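Long-range contacts in putative peptidyl-arginine deiminase (Chlorobium tepidum, PDB 1XKN), which is a putative peptidyl-arginine deiminase, probably hydrolysing the guanidinium group of peptidyl-arginine or agmatine: residues E3-M8 against R195-I199; A16-W22 against E51-V57; I266-P270 against I312-C316. All coordinates share one frame; numbering follows the deposited sequence.

Interaction 1. Residues E3-M8 against R195-I199; sequences EPTYFM and RYLGI
Tyr6 of strand 5-7 runs past Gly198, the residue of positive phi at which the chain leaves helix 186-197, and Tyr6 CA lies 4.9 Å from Gly198 CA. The glycine brings no side chain between the backbones, and its CA-H points almost straight at Tyr6 O (CA to O 3.3 Å, 163° at the hydrogen).

The Tyr6 side chain does most of the covering. With CG anti to its own carbonyl carbon (chi1 -60°), the ring leans over the last helical turn: Tyr6 CB rests 3.4 Å from Tyr196 O, and the ring edge meets Arg195 O nearly in plane, at 3.3 Å from Tyr6 CD1. Tyr6 CE1 also touches Tyr196 CD1 at 4.2 Å, and both tyrosines pack on Val149 of strand 148-152 and Met116 of strand 110-119. Beyond the turn, the selenomethionine Met8 runs alongside Leu197 in the same direction, its SE 4.1 Å from Leu197 CD2. At the other end, Glu3 and Arg195 probably attract each other weakly, beyond salt-bridge distance, and no N-H of the guanidinium points at the carboxylate.

The polar backbone atoms are joined through water. One molecule joins Pro4 O to Arg195 O, a second takes the Tyr6 N-H and donates to the same Arg195 O (2.9 Å from water to O), and another links Met8 N to Leu197 O (2.6 Å from water to O). Thr5 and Phe7 bond to strand 101-107. Helix end and edge strand are thus held by water bridges and apolar contacts without a direct polar bond, which leaves Tyr196 O, buried under Tyr6, without a partner.

Interaction 2. Residues A16-W22 against E51-V57; sequences ASTWLSW and ETVNINV
Trp19 and Asn54 sit side by side on the parallel strands 15-21 and 52-57, the two strands of a beta-alpha-beta unit whose connection is helix 36-50. Alternating backbone bonds, from Thr18 N to Thr52 O through to Trp22 N to Asn56 O, hold the register, and the short strand axes are 20° apart.

On one face Asn54 and Asn56 form the surface on which the Trp19 indole lies. Asn54 CB sits over the centre of its six-membered ring and Asn56 OD1 at its edge, in the ring plane, 3.2 Å from Trp19 CZ3; His86 also meets the ring.

On the other face, toward helix 36-50, Leu20 CD1 rests on Val53 CG1 at 3.8 Å. Trp22, its CG anti to the backbone N (chi1 -158°), swings its ring beside Ile55, where Trp22 CE3 meets Ile55 CG2 at 3.9 Å; Met62 and Ala66 of helix 60-73 and Phe40 also border the indole.

At the start of the strands, Thr18 OG1 meets Glu51 OE1 at 2.5 Å from above the carboxylate plane; His15 bonds to the same oxygen and Tyr290 to the threonine hydroxyl. At the far end Ser21 OG, hydrogen-bonded to His98, also accepts a hydrogen bond from Asn56 ND2 (3.3 Å, 174° at the hydrogen), lying in the amide plane of Asn56.

Interaction 3. Residues I266-P270 against I312-C316; sequences IVKLP and ILQQC
Ile312 O, in the last turns of helix 305-316, is gripped by Cys316 N at 3.1 Å and more weakly by Gln315 N, also at 3.1 Å, and this turn carries the side chains that meet Val267 and Leu269. The contact is a helix packed on a beta sheet: strand 265-269, an outer strand of a three-stranded mixed sheet, runs roughly antiparallel to the helix, at 152° with 9.9 Å between the axes of the short segments.

Between helix and strand the contact is apolar. Ile312 carries most of it. Its CG2 branch lies 3.6 Å from Leu269 CD2 and 3.8 Å from Val267 CG1, and each strand side chain slides past Ile312, pointing opposite to it. The Leu269 side chain, its chi1 of -95° away from a staggered position, crosses that of Leu313 at about a right angle, with Leu269 CD1 4.2 Å from Leu313 CD2. Cys316 SG adds a looser touch on Val267 CG1.

Ile266, by contrast, packs on Tyr250 and Leu253 of helix 243-253, so the strand lies between two helices; Lys268 NZ bonds to the hydroxyl of Tyr250. On the other Ile312 branch, Ile312 CD1 reaches the Pro270 ring at CD, 3.7 Å away, and lies 3.5 Å from Lys268 O.

In the fold
From the N terminus, strand 5-7 opens interaction 1, which closes only when the chain returns at the end of helix 186-197, with Arg195 187 residues after Met8. Strand 15-21 follows almost at once, and interaction 2 closes with strand 52-57 after a single helix, nested inside that larger loop. Interaction 3 opens after interaction 1 has closed, linking strand 265-269 to helix 305-316. No two of the contacts touch: their nearest atoms are about 12 Å apart between 1 and 2, 15 Å between 2 and 3, and 17 Å between 1 and 3. Each involves a different sheet, consistent with the propeller-like fold of guanidino-group-modifying enzymes.

Interaction 1. Residues E3-M8 against R195-I199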
loop_
_atom_site.group_PDB
_atom_site.type_symbol
_atom_site.label_atom_id
_atom_site.label_comp_id
_atom_site.label_asym_id
_atom_site.label_seq_id
_atom_site.Cartn_x
_atom_site.Cartn_y
_atom_site.Cartn_z
ATOM N N GLU A 3 -14.286 -24.520 -9.330
ATOM C CA GLU A 3 -13.858 -23.472 -8.407
ATOM C C GLU A 3 -12.962 -22.485 -9.160
ATOM O O GLU A 3 -12.008 -22.887 -9.824
ATOM C CB GLU A 3 -13.084 -24.081 -7.236
ATOM C CG GLU A 3 -12.820 -23.115 -6.090
ATOM C CD GLU A 3 -14.015 -22.949 -5.163
ATOM O OE1 GLU A 3 -15.109 -22.585 -5.647
ATOM O OE2 GLU A 3 -13.856 -23.176 -3.946
ATOM N N PRO A 4 -13.255 -21.179 -9.065
ATOM C CA PRO A 4 -12.434 -20.189 -9.772
ATOM C C PRO A 4 -11.046 -19.993 -9.175
ATOM O O PRO A 4 -10.794 -20.366 -8.033
ATOM C CB PRO A 4 -13.272 -18.919 -9.669
ATOM C CG PRO A 4 -13.896 -19.063 -8.311
ATOM C CD PRO A 4 -14.337 -20.519 -8.310
ATOM N N THR A 5 -10.137 -19.437 -9.969
ATOM C CA THR A 5 -8.806 -19.144 -9.469
ATOM C C THR A 5 -8.649 -17.639 -9.590
ATOM O O THR A 5 -9.343 -16.992 -10.380
ATOM C CB THR A 5 -7.687 -19.863 -10.265
ATOM O OG1 THR A 5 -7.772 -19.521 -11.652
ATOM C CG2 THR A 5 -7.808 -21.371 -10.098
ATOM N N TYR A 6 -7.762 -17.073 -8.783
ATOM C CA TYR A 6 -7.546 -15.637 -8.815
ATOM C C TYR A 6 -6.074 -15.308 -9.022
ATOM O O TYR A 6 -5.195 -16.143 -8.804
ATOM C CB TYR A 6 -8.047 -14.995 -7.513
ATOM C CG TYR A 6 -9.521 -15.208 -7.234
ATOM C CD1 TYR A 6 -9.954 -16.240 -6.399
ATOM C CD2 TYR A 6 -10.486 -14.390 -7.823
ATOM C CE1 TYR A 6 -11.315 -16.451 -6.158
ATOM C CE2 TYR A 6 -11.849 -14.594 -7.591
ATOM C CZ TYR A 6 -12.255 -15.627 -6.758
ATOM O OH TYR A 6 -13.600 -15.840 -6.527
ATOM N N PHE A 7 -5.823 -14.085 -9.467
ATOM C CA PHE A 7 -4.472 -13.601 -9.698
ATOM C C PHE A 7 -4.424 -12.158 -9.231
ATOM O O PHE A 7 -5.287 -11.352 -9.592
ATOM C CB PHE A 7 -4.122 -13.672 -11.189
ATOM C CG PHE A 7 -2.854 -12.945 -11.552
ATOM C CD1 PHE A 7 -1.615 -13.417 -11.129
ATOM C CD2 PHE A 7 -2.904 -11.776 -12.305
ATOM C CE1 PHE A 7 -0.441 -12.734 -11.449
ATOM C CE2 PHE A 7 -1.736 -11.083 -12.632
ATOM C CZ PHE A 7 -0.506 -11.565 -12.201
HETATM N N MSE A 8 -3.436 -11.843 -8.400
HETATM C CA MSE A 8 -3.270 -10.482 -7.923
HETATM C C MSE A 8 -2.056 -9.897 -8.626
HETATM O O MSE A 8 -0.924 -10.320 -8.385
HETATM C CB MSE A 8 -3.044 -10.438 -6.412
HETATM C CG MSE A 8 -3.056 -9.013 -5.873
HETATM SE SE MSE A 8 -2.637 -8.883 -3.997
HETATM C CE MSE A 8 -1.840 -7.129 -3.938
ATOM N N ARG A 195 -6.241 -19.413 -1.767
ATOM C CA ARG A 195 -7.568 -19.452 -2.363
ATOM C C ARG A 195 -8.020 -18.165 -3.044
ATOM O O ARG A 195 -8.441 -18.181 -4.203
ATOM C CB ARG A 195 -8.595 -19.823 -1.291
ATOM C CG ARG A 195 -10.036 -19.805 -1.772
ATOM C CD ARG A 195 -10.978 -20.073 -0.615
ATOM N NE ARG A 195 -12.375 -20.091 -1.032
ATOM C CZ ARG A 195 -13.401 -20.192 -0.193
ATOM N NH1 ARG A 195 -13.185 -20.284 1.114
ATOM N NH2 ARG A 195 -14.642 -20.199 -0.660
ATOM N N TYR A 196 -7.931 -17.051 -2.322
ATOM C CA TYR A 196 -8.400 -15.774 -2.843
ATOM C C TYR A 196 -7.409 -14.886 -3.600
ATOM O O TYR A 196 -7.826 -13.981 -4.321
ATOM C CB TYR A 196 -9.050 -14.989 -1.703
ATOM C CG TYR A 196 -10.305 -15.649 -1.157
ATOM C CD1 TYR A 196 -11.431 -15.817 -1.965
ATOM C CD2 TYR A 196 -10.389 -16.055 0.176
ATOM C CE1 TYR A 196 -12.616 -16.358 -1.457
ATOM C CE2 TYR A 196 -11.568 -16.603 0.693
ATOM C CZ TYR A 196 -12.675 -16.744 -0.125
ATOM O OH TYR A 196 -13.853 -17.232 0.392
ATOM N N LEU A 197 -6.112 -15.136 -3.446
ATOM C CA LEU A 197 -5.115 -14.347 -4.156
ATOM C C LEU A 197 -4.387 -15.196 -5.193
ATOM O O LEU A 197 -3.669 -14.674 -6.043
ATOM C CB LEU A 197 -4.116 -13.724 -3.174
ATOM C CG LEU A 197 -4.724 -12.722 -2.184
ATOM C CD1 LEU A 197 -3.632 -12.124 -1.307
ATOM C CD2 LEU A 197 -5.447 -11.620 -2.950
ATOM N N GLY A 198 -4.582 -16.507 -5.119
ATOM C CA GLY A 198 -3.956 -17.405 -6.070
ATOM C C GLY A 198 -2.452 -17.537 -5.952
ATOM O O GLY A 198 -1.787 -17.928 -6.910
ATOM N N ILE A 199 -1.900 -17.210 -4.789
ATOM C CA ILE A 199 -0.460 -17.322 -4.615
ATOM C C ILE A 199 -0.063 -18.760 -4.280
ATOM O O ILE A 199 -0.914 -19.581 -3.921
ATOM C CB ILE A 199 0.057 -16.327 -3.544
ATOM C CG1 ILE A 199 -0.753 -16.441 -2.253
ATOM C CG2 ILE A 199 -0.022 -14.908 -4.093
ATOM C CD1 ILE A 199 -0.325 -17.587 -1.359
HETATM O O HOH W 1 -10.318 -19.898 -5.366
HETATM O O HOH W 2 -6.986 -18.988 -6.632
HETATM O O HOH W 3 -2.745 -16.914 -9.915
HETATM O O HOH W 4 -1.690 -14.267 -7.702
#

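Interaction 2. Residues A16-W22 against E51-V57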
loop_
_atom_site.group_PDB
_atom_site.type_symbol
_atom_site.label_atom_id
_atom_site.label_comp_id
_atom_site.label_asym_id
_atom_site.label_seq_id
_atom_site.Cartn_x
_atom_site.Cartn_y
_atom_site.Cartn_z
ATOM N N ALA A 16 -4.893 1.045 -14.239
ATOM C CA ALA A 16 -5.998 1.717 -14.895
ATOM C C ALA A 16 -6.123 3.032 -14.130
ATOM O O ALA A 16 -6.471 4.068 -14.697
ATOM C CB ALA A 16 -7.281 0.898 -14.756
ATOM N N SER A 17 -5.830 2.976 -12.832
ATOM C CA SER A 17 -5.905 4.153 -11.965
ATOM C C SER A 17 -5.263 3.871 -10.614
ATOM O O SER A 17 -4.762 2.775 -10.362
ATOM C CB SER A 17 -7.366 4.519 -11.700
ATOM O OG SER A 17 -7.920 3.659 -10.707
ATOM N N THR A 18 -5.282 4.887 -9.757
ATOM C CA THR A 18 -4.804 4.770 -8.386
ATOM C C THR A 18 -5.930 5.356 -7.549
ATOM O O THR A 18 -6.506 6.387 -7.907
ATOM C CB THR A 18 -3.533 5.594 -8.102
ATOM O OG1 THR A 18 -2.428 5.051 -8.835
ATOM C CG2 THR A 18 -3.204 5.551 -6.604
ATOM N N TRP A 19 -6.254 4.683 -6.453
ATOM C CA TRP A 19 -7.306 5.145 -5.560
ATOM C C TRP A 19 -6.763 5.812 -4.308
ATOM O O TRP A 19 -5.711 5.435 -3.790
ATOM C CB TRP A 19 -8.206 3.985 -5.139
ATOM C CG TRP A 19 -9.169 3.587 -6.199
ATOM C CD1 TRP A 19 -8.913 2.813 -7.290
ATOM C CD2 TRP A 19 -10.534 4.005 -6.311
ATOM N NE1 TRP A 19 -10.036 2.726 -8.082
ATOM C CE2 TRP A 19 -11.045 3.449 -7.502
ATOM C CE3 TRP A 19 -11.374 4.803 -5.521
ATOM C CZ2 TRP A 19 -12.360 3.661 -7.925
ATOM C CZ3 TRP A 19 -12.685 5.015 -5.942
ATOM C CH2 TRP A 19 -13.161 4.445 -7.136
ATOM N N LEU A 20 -7.509 6.803 -3.830
ATOM C CA LEU A 20 -7.175 7.554 -2.629
ATOM C C LEU A 20 -8.462 7.825 -1.864
ATOM O O LEU A 20 -9.543 7.866 -2.452
ATOM C CB LEU A 20 -6.554 8.906 -2.988
ATOM C CG LEU A 20 -5.278 8.953 -3.825
ATOM C CD1 LEU A 20 -4.954 10.405 -4.155
ATOM C CD2 LEU A 20 -4.137 8.308 -3.057
ATOM N N SER A 21 -8.335 8.005 -0.555
ATOM C CA SER A 21 -9.467 8.337 0.303
ATOM C C SER A 21 -9.057 9.665 0.928
ATOM O O SER A 21 -8.214 9.700 1.823
ATOM C CB SER A 21 -9.677 7.273 1.388
ATOM O OG SER A 21 -10.192 6.067 0.846
ATOM N N TRP A 22 -9.636 10.756 0.429
ATOM C CA TRP A 22 -9.313 12.094 0.914
ATOM C C TRP A 22 -9.397 12.174 2.436
ATOM O O TRP A 22 -10.351 11.685 3.038
ATOM C CB TRP A 22 -10.242 13.125 0.270
ATOM C CG TRP A 22 -9.675 14.509 0.297
ATOM C CD1 TRP A 22 -9.994 15.515 1.166
ATOM C CD2 TRP A 22 -8.627 15.018 -0.537
ATOM N NE1 TRP A 22 -9.208 16.613 0.927
ATOM C CE2 TRP A 22 -8.359 16.337 -0.113
ATOM C CE3 TRP A 22 -7.885 14.482 -1.601
ATOM C CZ2 TRP A 22 -7.375 17.135 -0.716
ATOM C CZ3 TRP A 22 -6.908 15.274 -2.201
ATOM C CH2 TRP A 22 -6.663 16.587 -1.755
ATOM N N GLU A 51 -1.481 8.619 -14.351
ATOM C CA GLU A 51 -2.698 7.892 -14.660
ATOM C C GLU A 51 -3.915 8.528 -14.003
ATOM O O GLU A 51 -3.817 9.578 -13.359
ATOM C CB GLU A 51 -2.545 6.445 -14.165
ATOM C CG GLU A 51 -2.444 6.334 -12.632
ATOM C CD GLU A 51 -1.421 5.315 -12.152
ATOM O OE1 GLU A 51 -1.728 4.559 -11.202
ATOM O OE2 GLU A 51 -0.297 5.279 -12.701
ATOM N N THR A 52 -5.061 7.880 -14.179
ATOM C CA THR A 52 -6.317 8.331 -13.594
ATOM C C THR A 52 -6.214 8.213 -12.079
ATOM O O THR A 52 -5.620 7.262 -11.559
ATOM C CB THR A 52 -7.490 7.451 -14.068
ATOM O OG1 THR A 52 -7.608 7.536 -15.494
ATOM C CG2 THR A 52 -8.792 7.906 -13.423
ATOM N N VAL A 53 -6.788 9.184 -11.380
ATOM C CA VAL A 53 -6.783 9.192 -9.923
ATOM C C VAL A 53 -8.232 9.220 -9.443
ATOM O O VAL A 53 -8.970 10.164 -9.725
ATOM C CB VAL A 53 -6.051 10.436 -9.368
ATOM C CG1 VAL A 53 -5.942 10.346 -7.856
ATOM C CG2 VAL A 53 -4.673 10.554 -10.003
ATOM N N ASN A 54 -8.638 8.166 -8.743
ATOM C CA ASN A 54 -9.991 8.066 -8.209
ATOM C C ASN A 54 -9.927 8.428 -6.734
ATOM O O ASN A 54 -9.228 7.774 -5.962
ATOM C CB ASN A 54 -10.523 6.640 -8.386
ATOM C CG ASN A 54 -10.791 6.296 -9.839
ATOM O OD1 ASN A 54 -10.204 5.364 -10.394
ATOM N ND2 ASN A 54 -11.684 7.049 -10.462
ATOM N N ILE A 55 -10.659 9.469 -6.346
ATOM C CA ILE A 55 -10.638 9.934 -4.963
ATOM C C ILE A 55 -11.981 9.822 -4.255
ATOM O O ILE A 55 -13.001 10.294 -4.758
ATOM C CB ILE A 55 -10.177 11.408 -4.895
ATOM C CG1 ILE A 55 -8.816 11.550 -5.585
ATOM C CG2 ILE A 55 -10.110 11.869 -3.441
ATOM C CD1 ILE A 55 -8.249 12.951 -5.558
ATOM N N ASN A 56 -11.973 9.203 -3.077
ATOM C CA ASN A 56 -13.188 9.052 -2.291
ATOM C C ASN A 56 -13.370 10.270 -1.394
ATOM O O ASN A 56 -12.456 10.657 -0.664
ATOM C CB ASN A 56 -13.127 7.801 -1.407
ATOM C CG ASN A 56 -13.027 6.524 -2.201
ATOM O OD1 ASN A 56 -13.747 6.328 -3.176
ATOM N ND2 ASN A 56 -12.145 5.631 -1.767
ATOM N N VAL A 57 -14.551 10.872 -1.464
ATOM C CA VAL A 57 -14.881 12.028 -0.641
ATOM C C VAL A 57 -16.261 11.793 -0.037
ATOM O O VAL A 57 -17.059 11.025 -0.576
ATOM C CB VAL A 57 -14.893 13.336 -1.462
ATOM C CG1 VAL A 57 -13.480 13.678 -1.916
ATOM C CG2 VAL A 57 -15.813 13.189 -2.665
HETATM O O HOH W 5 -5.279 5.734 -16.378
HETATM O O HOH W 6 -9.158 4.756 -15.834
HETATM O O HOH W 7 -12.495 10.288 2.168
#

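Interaction 3. Residues I266-P270 against I312-C316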
loop_
_atom_site.group_PDB
_atom_site.type_symbol
_atom_site.label_atom_id
_atom_site.label_comp_id
_atom_site.label_asym_id
_atom_site.label_seq_id
_atom_site.Cartn_x
_atom_site.Cartn_y
_atom_site.Cartn_z
ATOM N N ILE A 266 18.429 -9.411 -3.012
ATOM C CA ILE A 266 18.077 -8.504 -1.928
ATOM C C ILE A 266 18.789 -7.163 -2.069
ATOM O O ILE A 266 20.020 -7.100 -2.062
ATOM C CB ILE A 266 18.442 -9.120 -0.559
ATOM C CG1 ILE A 266 17.899 -10.554 -0.462
ATOM C CG2 ILE A 266 17.895 -8.257 0.568
ATOM C CD1 ILE A 266 16.395 -10.682 -0.623
ATOM N N VAL A 267 18.009 -6.095 -2.207
ATOM C CA VAL A 267 18.557 -4.749 -2.343
ATOM C C VAL A 267 18.316 -3.995 -1.042
ATOM O O VAL A 267 17.184 -3.922 -0.566
ATOM C CB VAL A 267 17.876 -3.990 -3.506
ATOM C CG1 VAL A 267 18.367 -2.551 -3.557
ATOM C CG2 VAL A 267 18.172 -4.694 -4.822
ATOM N N LYS A 268 19.376 -3.443 -0.464
ATOM C CA LYS A 268 19.248 -2.703 0.784
ATOM C C LYS A 268 18.783 -1.271 0.559
ATOM O O LYS A 268 19.203 -0.604 -0.390
ATOM C CB LYS A 268 20.582 -2.664 1.536
ATOM C CG LYS A 268 21.088 -4.009 2.024
ATOM C CD LYS A 268 22.303 -3.822 2.924
ATOM C CE LYS A 268 22.858 -5.152 3.400
ATOM N NZ LYS A 268 23.435 -5.938 2.272
ATOM N N LEU A 269 17.901 -0.811 1.438
ATOM C CA LEU A 269 17.397 0.553 1.396
ATOM C C LEU A 269 17.717 1.167 2.748
ATOM O O LEU A 269 17.725 0.474 3.763
ATOM C CB LEU A 269 15.878 0.574 1.179
ATOM C CG LEU A 269 15.385 0.723 -0.265
ATOM C CD1 LEU A 269 13.872 0.588 -0.312
ATOM C CD2 LEU A 269 15.816 2.076 -0.814
ATOM N N PRO A 270 18.017 2.469 2.780
ATOM C CA PRO A 270 18.315 3.070 4.078
ATOM C C PRO A 270 17.012 3.295 4.833
ATOM O O PRO A 270 15.927 3.126 4.272
ATOM C CB PRO A 270 18.999 4.384 3.698
ATOM C CG PRO A 270 18.324 4.744 2.409
ATOM C CD PRO A 270 18.243 3.423 1.682
ATOM N N ILE A 312 18.423 4.737 -5.033
ATOM C CA ILE A 312 18.343 3.283 -5.027
ATOM C C ILE A 312 17.064 2.829 -5.725
ATOM O O ILE A 312 17.093 1.921 -6.552
ATOM C CB ILE A 312 18.385 2.735 -3.586
ATOM C CG1 ILE A 312 19.781 2.978 -3.000
ATOM C CG2 ILE A 312 18.052 1.246 -3.570
ATOM C CD1 ILE A 312 19.914 2.649 -1.536
ATOM N N LEU A 313 15.945 3.471 -5.412
ATOM C CA LEU A 313 14.688 3.102 -6.049
ATOM C C LEU A 313 14.700 3.454 -7.539
ATOM O O LEU A 313 14.058 2.784 -8.348
ATOM C CB LEU A 313 13.509 3.766 -5.328
ATOM C CG LEU A 313 13.246 3.126 -3.955
ATOM C CD1 LEU A 313 12.243 3.947 -3.154
ATOM C CD2 LEU A 313 12.736 1.705 -4.158
ATOM N N GLN A 314 15.442 4.495 -7.908
ATOM C CA GLN A 314 15.526 4.875 -9.313
ATOM C C GLN A 314 16.262 3.766 -10.069
ATOM O O GLN A 314 15.983 3.502 -11.242
ATOM C CB GLN A 314 16.260 6.211 -9.473
ATOM C CG GLN A 314 16.354 6.675 -10.919
ATOM C CD GLN A 314 14.996 6.906 -11.551
ATOM O OE1 GLN A 314 14.393 7.972 -11.394
ATOM N NE2 GLN A 314 14.497 5.898 -12.258
ATOM N N GLN A 315 17.205 3.120 -9.386
ATOM C CA GLN A 315 17.964 2.015 -9.973
ATOM C C GLN A 315 17.037 0.812 -10.165
ATOM O O GLN A 315 17.137 0.090 -11.161
ATOM C CB GLN A 315 19.130 1.640 -9.055
ATOM C CG GLN A 315 20.220 2.704 -8.983
ATOM C CD GLN A 315 21.063 2.603 -7.722
ATOM O OE1 GLN A 315 21.094 1.565 -7.059
ATOM N NE2 GLN A 315 21.760 3.685 -7.390
ATOM N N CYS A 316 16.128 0.607 -9.215
ATOM C CA CYS A 316 15.180 -0.504 -9.286
ATOM C C CYS A 316 14.105 -0.303 -10.354
ATOM O O CYS A 316 13.570 -1.273 -10.892
ATOM C CB CYS A 316 14.504 -0.713 -7.927
ATOM S SG CYS A 316 15.613 -1.264 -6.603
#